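Local coordinates for uncharacterized protein (Methylibium petroleiphilum, PDB 3PL0), which probably acts as an iron-dependent dioxygenase of the 2-oxoglutarate type, built on a double-stranded beta-helix (cupin) fold, at residues L123-A126 with L127-F131; L211-D214 with Q215-I218; R12-A15 with L16-R20. One frame throughout, in Å; residues are numbered along the deposited sequence.

Contact 1 (L123-A126 with L127-F131); sequences LLVA and LGELF
L123-A126 and L127-F131 are successive turns of alpha-helix 118-134, which packs against the large antiparallel sheet of the double-stranded beta-helix fold. Four consecutive i to i+4 bonds join them, from the amides of L127, G128, E129 and L130 to the carbonyls of L123, L124, V125 and A126. The L127 N to L123 O bond is the long one at 3.3 Å, whereas E129 N reaches V125 O at 2.9 Å. V125 O and L124 O also accept from Q75 NE2 and Y245 OH, which couple the helix to neighbouring strands. G128 O, on the buried part of the helix, accepts from W142 NE1.

On the partly exposed side, V125 CG1, anti to its amide nitrogen (chi1 166°), extends to within 3.5 Å of E129 OE2. The glutamate chain passes over V125 O, its CG 3.5 Å away, so the carboxylate lies across the methyl group and makes only van der Waals contact with it. Replacing E129 by alanine removes the carboxylate and the CG that lies by V125 O, and is likely to leave V125 CG1 with less cover from solvent.

The buried side is apolar. L123 and L127 run side by side in the same direction onto L243 of strand 237-246. L127 CG, lying beside its own amide (chi1 -65°), rests 3.4 Å from L123 O, and L130 CB lies 3.4 Å from A126 O. Between the two leucines, L123 CD1 and L127 CD1 touch methyl to methyl at 3.8 Å.

Contact 2 (L211-D214 with Q215-I218); sequences LLDD and QQVI
D213 closes a tight turn with three backbone amides of the residues that follow, an Asx motif joining strand 209-213 to strand 217-226. Its side chain takes the first: D213 OD1 accepts from Q215 N at 3.0 Å, on the anti side and well out of the carboxylate plane, because chi1 of 177° swings the group back over the turn. Its carbonyl takes the other two. Q216 N, 2.9 Å from D213 O, comes from above the carbonyl plane and completes a type I beta turn, while V217 N lies almost in line with the same carbonyl (C=O...N 174°), although its N-H points less directly at the oxygen (146°).

Waters make the second layer of polar contacts. One bridges D214 O and V217 O, the other D214 OD1 and V217 O, so that V217 O accepts from both; the second lies 2.7 Å from D214 OD1. The D214 carboxylate is also held from outside, by the amides of D168 and V170.

Van der Waals contacts fill in around these bonds. Q216 CG lies 3.4 Å from D213 OD2, the two side chains running alongside each other, and L212 CD2 meets V217 CG2 at 3.8 Å, roughly at right angles.

D213 OD2 makes a salt bridge with R135, so both carboxylate oxygens are engaged; this one aspartate fixes the turn through OD1 and pins it to the rest of the fold through OD2.

Contact 3 (R12-A15 with L16-R20); sequences RATA and LQRLR
From R12 to A15 each carbonyl accepts the amide four residues on, L16 to L19, in the opening turns of alpha-helix 12-22, with bonds of 2.9 to 3.0 Å between backbone N and O and N-H...O angles of about 154 to 162°.

The side chains of the second turn fold back over the first. Those of L16, Q17, R18 and L19 all carry CG beside their own amides, which brings these carbons down onto carbonyl oxygens of the preceding turn. Q17 CG lies 3.4 Å from A13 O, R18 CG lies 3.4 Å from T14 O, and L16 CG and L19 CG hold 3.6 Å from R12 O and A15 O. These are close carbon-to-oxygen contacts, made beside the amide bonds that the same oxygens accept.

R18 bends sharply beyond CG (chi2 -87°), and its guanidinium is turned so that T14 CG2 sits over one face, 4.5 Å from R18 CZ. The charged end makes a salt bridge through NE to D5 OD2, which holds the flat group in place beside the threonine methyl.

The buried face is carried by A15 and L19, both of which touch C25 of strand 24-27. L16 and L19 also pack on L134 of helix 118-134, and R12 lies against E129 of that helix.

Taken together, the helix is amphipathic: A15, L16 and L19 face strand 24-27 and helix 118-134, while A13 and Q17 lie on the exposed side. The side chain of R18 still touches C25, but its charged end reaches beyond that apolar seam to D5, which probably offsets the charge.

Along the chain the order is contact 3, contact 1, contact 2. Helix 12-22 carries contact 3, helix 118-134 carries contact 1, and contact 2 is the turn where strand 209-213 of the large sheet passes into strand 217-226 of the three-stranded sheet. The centres of contacts 1 and 2 are about 16 Å apart, and that of contact 3 lies about 13 Å from each. Leucines join all three: L130 packs on L19 and L16 of one helix and on L211 of the strand, L127 also reaches L211, and L19 CD2 lies 3.9 Å from L211 O. Two helices thus cover one part of the double-stranded beta-helix through a shared apolar layer.

Contact 1 (L123-A126 with L127-F131)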
loop_
_atom_site.group_PDB
_atom_site.type_symbol
_atom_site.label_atom_id
_atom_site.label_comp_id
_atom_site.label_asym_id
_atom_site.label_seq_id
_atom_site.Cartn_x
_atom_site.Cartn_y
_atom_site.Cartn_z
ATOM N N LEU A 123 3.461 -12.402 -3.320
ATOM C CA LEU A 123 2.700 -11.315 -2.726
ATOM C C LEU A 123 1.674 -10.761 -3.723
ATOM O O LEU A 123 0.491 -10.807 -3.461
ATOM C CB LEU A 123 3.622 -10.184 -2.288
ATOM C CG LEU A 123 2.944 -9.008 -1.539
ATOM C CD1 LEU A 123 2.207 -9.506 -0.220
ATOM C CD2 LEU A 123 3.939 -7.919 -1.260
ATOM N N LEU A 124 2.128 -10.222 -4.854
ATOM C CA LEU A 124 1.188 -9.602 -5.777
ATOM C C LEU A 124 0.113 -10.560 -6.293
ATOM O O LEU A 124 -1.031 -10.167 -6.465
ATOM C CB LEU A 124 1.876 -8.924 -6.954
ATOM C CG LEU A 124 2.446 -7.536 -6.706
ATOM C CD1 LEU A 124 3.492 -7.507 -5.519
ATOM C CD2 LEU A 124 3.051 -7.010 -8.046
ATOM N N VAL A 125 0.486 -11.803 -6.559
ATOM C CA VAL A 125 -0.438 -12.777 -7.115
ATOM C C VAL A 125 -1.517 -13.175 -6.106
ATOM O O VAL A 125 -2.704 -13.190 -6.445
ATOM C CB VAL A 125 0.313 -14.020 -7.653
ATOM C CG1 VAL A 125 -0.649 -15.226 -7.933
ATOM C CG2 VAL A 125 1.070 -13.651 -8.946
ATOM N N ALA A 126 -1.109 -13.506 -4.889
ATOM C CA ALA A 126 -2.027 -14.010 -3.855
ATOM C C ALA A 126 -3.075 -12.963 -3.534
ATOM O O ALA A 126 -4.274 -13.286 -3.397
ATOM C CB ALA A 126 -1.262 -14.418 -2.556
ATOM N N LEU A 127 -2.630 -11.716 -3.459
ATOM C CA LEU A 127 -3.539 -10.609 -3.164
ATOM C C LEU A 127 -4.504 -10.358 -4.339
ATOM O O LEU A 127 -5.691 -10.098 -4.139
ATOM C CB LEU A 127 -2.775 -9.327 -2.810
ATOM C CG LEU A 127 -1.927 -9.356 -1.529
ATOM C CD1 LEU A 127 -1.106 -8.095 -1.519
ATOM C CD2 LEU A 127 -2.842 -9.473 -0.286
ATOM N N GLY A 128 -4.002 -10.457 -5.558
ATOM C CA GLY A 128 -4.875 -10.374 -6.756
ATOM C C GLY A 128 -5.936 -11.460 -6.802
ATOM O O GLY A 128 -7.093 -11.199 -7.185
ATOM N N GLU A 129 -5.541 -12.686 -6.443
ATOM C CA GLU A 129 -6.448 -13.829 -6.445
ATOM C C GLU A 129 -7.526 -13.637 -5.398
ATOM O O GLU A 129 -8.708 -13.892 -5.640
ATOM C CB GLU A 129 -5.679 -15.133 -6.188
ATOM C CG GLU A 129 -4.989 -15.694 -7.423
ATOM C CD GLU A 129 -3.948 -16.778 -7.097
ATOM O OE1 GLU A 129 -3.644 -16.972 -5.899
ATOM O OE2 GLU A 129 -3.406 -17.437 -8.031
ATOM N N LEU A 130 -7.112 -13.137 -4.238
ATOM C CA LEU A 130 -8.057 -12.844 -3.138
ATOM C C LEU A 130 -9.053 -11.757 -3.542
ATOM O O LEU A 130 -10.286 -11.951 -3.487
ATOM C CB LEU A 130 -7.268 -12.447 -1.916
ATOM C CG LEU A 130 -8.052 -12.159 -0.619
ATOM C CD1 LEU A 130 -7.141 -12.214 0.600
ATOM C CD2 LEU A 130 -8.664 -10.774 -0.682
ATOM N N PHE A 131 -8.518 -10.639 -4.024
ATOM C CA PHE A 131 -9.360 -9.515 -4.437
ATOM C C PHE A 131 -10.360 -9.882 -5.566
ATOM O O PHE A 131 -11.503 -9.458 -5.535
ATOM C CB PHE A 131 -8.492 -8.336 -4.858
ATOM C CG PHE A 131 -7.763 -7.641 -3.722
ATOM C CD1 PHE A 131 -8.373 -7.422 -2.488
ATOM C CD2 PHE A 131 -6.513 -7.136 -3.916
ATOM C CE1 PHE A 131 -7.726 -6.761 -1.480
ATOM C CE2 PHE A 131 -5.860 -6.489 -2.910
ATOM C CZ PHE A 131 -6.459 -6.282 -1.691
#

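Contact 2 (L211-D214 with Q215-I218)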
loop_
_atom_site.group_PDB
_atom_site.type_symbol
_atom_site.label_atom_id
_atom_site.label_comp_id
_atom_site.label_asym_id
_atom_site.label_seq_id
_atom_site.Cartn_x
_atom_site.Cartn_y
_atom_site.Cartn_z
ATOM N N LEU A 211 -5.660 -4.784 3.937
ATOM C CA LEU A 211 -6.425 -4.949 2.702
ATOM C C LEU A 211 -7.610 -4.002 2.730
ATOM O O LEU A 211 -8.307 -3.921 3.761
ATOM C CB LEU A 211 -6.909 -6.394 2.538
ATOM C CG LEU A 211 -5.791 -7.476 2.547
ATOM C CD1 LEU A 211 -6.322 -8.893 2.339
ATOM C CD2 LEU A 211 -4.642 -7.139 1.517
ATOM N N LEU A 212 -7.827 -3.259 1.637
ATOM C CA LEU A 212 -8.894 -2.249 1.535
ATOM C C LEU A 212 -9.715 -2.439 0.236
ATOM O O LEU A 212 -9.171 -2.632 -0.839
ATOM C CB LEU A 212 -8.301 -0.827 1.475
ATOM C CG LEU A 212 -7.400 -0.357 2.619
ATOM C CD1 LEU A 212 -6.608 0.901 2.207
ATOM C CD2 LEU A 212 -8.222 -0.076 3.902
ATOM N N ASP A 213 -11.029 -2.383 0.355
ATOM C CA ASP A 213 -11.913 -2.255 -0.797
ATOM C C ASP A 213 -12.047 -0.771 -1.008
ATOM O O ASP A 213 -12.773 -0.037 -0.288
ATOM C CB ASP A 213 -13.250 -2.895 -0.509
ATOM C CG ASP A 213 -14.245 -2.741 -1.643
ATOM O OD1 ASP A 213 -14.045 -1.934 -2.584
ATOM O OD2 ASP A 213 -15.264 -3.436 -1.555
ATOM N N ASP A 214 -11.345 -0.314 -2.018
ATOM C CA ASP A 214 -11.222 1.115 -2.272
ATOM C C ASP A 214 -12.533 1.802 -2.648
ATOM O O ASP A 214 -12.608 3.020 -2.674
ATOM C CB ASP A 214 -10.195 1.348 -3.371
ATOM C CG ASP A 214 -9.683 2.745 -3.382
ATOM O OD1 ASP A 214 -9.134 3.191 -2.331
ATOM O OD2 ASP A 214 -9.858 3.414 -4.422
ATOM N N GLN A 215 -13.561 1.020 -2.953
ATOM C CA GLN A 215 -14.897 1.586 -3.232
ATOM C C GLN A 215 -15.787 1.659 -1.978
ATOM O O GLN A 215 -16.883 2.170 -2.041
ATOM C CB GLN A 215 -15.594 0.770 -4.351
ATOM C CG GLN A 215 -14.823 0.853 -5.704
ATOM C CD GLN A 215 -15.507 0.091 -6.846
ATOM O OE1 GLN A 215 -16.574 -0.500 -6.683
ATOM N NE2 GLN A 215 -14.875 0.098 -7.995
ATOM N N GLN A 216 -15.326 1.134 -0.851
ATOM C CA GLN A 216 -16.170 1.056 0.350
ATOM C C GLN A 216 -15.605 1.744 1.581
ATOM O O GLN A 216 -16.340 2.052 2.496
ATOM C CB GLN A 216 -16.386 -0.398 0.683
ATOM C CG GLN A 216 -17.309 -1.090 -0.304
ATOM C CD GLN A 216 -18.697 -0.484 -0.288
ATOM O OE1 GLN A 216 -19.278 -0.286 0.781
ATOM N NE2 GLN A 216 -19.228 -0.165 -1.468
ATOM N N VAL A 217 -14.292 1.962 1.618
ATOM C CA VAL A 217 -13.643 2.583 2.761
ATOM C C VAL A 217 -12.693 3.673 2.253
ATOM O O VAL A 217 -12.331 3.724 1.043
ATOM C CB VAL A 217 -12.884 1.547 3.617
ATOM C CG1 VAL A 217 -13.852 0.494 4.167
ATOM C CG2 VAL A 217 -11.766 0.897 2.786
ATOM N N ILE A 218 -12.392 4.586 3.170
ATOM C CA ILE A 218 -11.334 5.572 2.996
ATOM C C ILE A 218 -10.333 5.415 4.146
ATOM O O ILE A 218 -10.628 4.797 5.169
ATOM C CB ILE A 218 -11.862 7.013 2.876
ATOM C CG1 ILE A 218 -12.639 7.446 4.143
ATOM C CG2 ILE A 218 -12.720 7.189 1.554
ATOM C CD1 ILE A 218 -13.105 8.887 4.089
HETATM O O HOH W 1 -13.965 4.685 -1.005
HETATM O O HOH W 2 -9.701 3.416 0.305
#

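Contact 3 (R12-A15 with L16-R20)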
loop_
_atom_site.group_PDB
_atom_site.type_symbol
_atom_site.label_atom_id
_atom_site.label_comp_id
_atom_site.label_asym_id
_atom_site.label_seq_id
_atom_site.Cartn_x
_atom_site.Cartn_y
_atom_site.Cartn_z
ATOM N N ARG A 12 -7.996 -17.070 4.358
ATOM C CA ARG A 12 -8.553 -16.396 3.196
ATOM C C ARG A 12 -10.071 -16.245 3.202
ATOM O O ARG A 12 -10.578 -15.204 2.872
ATOM C CB ARG A 12 -8.174 -17.192 1.967
ATOM C CG ARG A 12 -8.347 -16.477 0.731
ATOM C CD ARG A 12 -8.368 -17.526 -0.294
ATOM N NE ARG A 12 -7.819 -17.032 -1.514
ATOM C CZ ARG A 12 -8.303 -17.336 -2.700
ATOM N NH1 ARG A 12 -9.378 -18.106 -2.812
ATOM N NH2 ARG A 12 -7.713 -16.838 -3.767
ATOM N N ALA A 13 -10.801 -17.313 3.512
ATOM C CA ALA A 13 -12.264 -17.224 3.508
ATOM C C ALA A 13 -12.778 -16.200 4.554
ATOM O O ALA A 13 -13.642 -15.383 4.249
ATOM C CB ALA A 13 -12.928 -18.629 3.687
ATOM N N THR A 14 -12.248 -16.212 5.774
ATOM C CA THR A 14 -12.655 -15.189 6.728
ATOM C C THR A 14 -12.284 -13.798 6.213
ATOM O O THR A 14 -13.106 -12.928 6.276
ATOM C CB THR A 14 -12.091 -15.414 8.136
ATOM O OG1 THR A 14 -12.390 -16.743 8.545
ATOM C CG2 THR A 14 -12.727 -14.477 9.130
ATOM N N ALA A 15 -11.087 -13.632 5.633
ATOM C CA ALA A 15 -10.635 -12.325 5.119
ATOM C C ALA A 15 -11.609 -11.795 4.063
ATOM O O ALA A 15 -11.954 -10.603 4.050
ATOM C CB ALA A 15 -9.223 -12.414 4.571
ATOM N N LEU A 16 -12.060 -12.703 3.194
ATOM C CA LEU A 16 -13.084 -12.358 2.213
ATOM C C LEU A 16 -14.383 -11.897 2.878
ATOM O O LEU A 16 -14.976 -10.915 2.444
ATOM C CB LEU A 16 -13.369 -13.540 1.265
ATOM C CG LEU A 16 -12.370 -13.799 0.138
ATOM C CD1 LEU A 16 -12.787 -15.051 -0.633
ATOM C CD2 LEU A 16 -12.320 -12.623 -0.821
ATOM N N GLN A 17 -14.824 -12.596 3.921
ATOM C CA GLN A 17 -16.089 -12.229 4.565
ATOM C C GLN A 17 -15.936 -10.832 5.168
ATOM O O GLN A 17 -16.845 -10.008 5.091
ATOM C CB GLN A 17 -16.489 -13.249 5.630
ATOM C CG GLN A 17 -16.822 -14.656 5.082
ATOM C CD GLN A 17 -18.255 -14.829 4.723
ATOM O OE1 GLN A 17 -18.993 -13.847 4.522
ATOM N NE2 GLN A 17 -18.703 -16.092 4.703
ATOM N N ARG A 18 -14.775 -10.579 5.751
ATOM C CA ARG A 18 -14.490 -9.285 6.382
ATOM C C ARG A 18 -14.522 -8.136 5.346
ATOM O O ARG A 18 -15.121 -7.107 5.568
ATOM C CB ARG A 18 -13.119 -9.323 7.058
ATOM C CG ARG A 18 -13.062 -10.172 8.337
ATOM C CD ARG A 18 -13.478 -9.360 9.604
ATOM N NE ARG A 18 -12.876 -9.939 10.816
ATOM C CZ ARG A 18 -13.471 -10.792 11.633
ATOM N NH1 ARG A 18 -14.704 -11.238 11.397
ATOM N NH2 ARG A 18 -12.802 -11.255 12.672
ATOM N N LEU A 19 -13.881 -8.354 4.206
ATOM C CA LEU A 19 -13.835 -7.345 3.157
ATOM C C LEU A 19 -15.198 -7.091 2.598
ATOM O O LEU A 19 -15.526 -5.953 2.315
ATOM C CB LEU A 19 -12.895 -7.774 2.026
ATOM C CG LEU A 19 -11.417 -7.530 2.305
ATOM C CD1 LEU A 19 -10.558 -8.434 1.429
ATOM C CD2 LEU A 19 -11.130 -6.037 2.117
ATOM N N ARG A 20 -16.008 -8.140 2.419
ATOM C CA ARG A 20 -17.380 -7.920 2.007
ATOM C C ARG A 20 -18.156 -7.126 3.053
ATOM O O ARG A 20 -18.906 -6.225 2.742
ATOM C CB ARG A 20 -18.101 -9.263 1.830
ATOM C CG ARG A 20 -19.530 -9.131 1.376
ATOM C CD ARG A 20 -19.627 -8.427 0.022
ATOM N NE ARG A 20 -20.978 -8.586 -0.528
ATOM C CZ ARG A 20 -21.799 -7.600 -0.892
ATOM N NH1 ARG A 20 -21.438 -6.334 -0.813
ATOM N NH2 ARG A 20 -22.993 -7.899 -1.383
#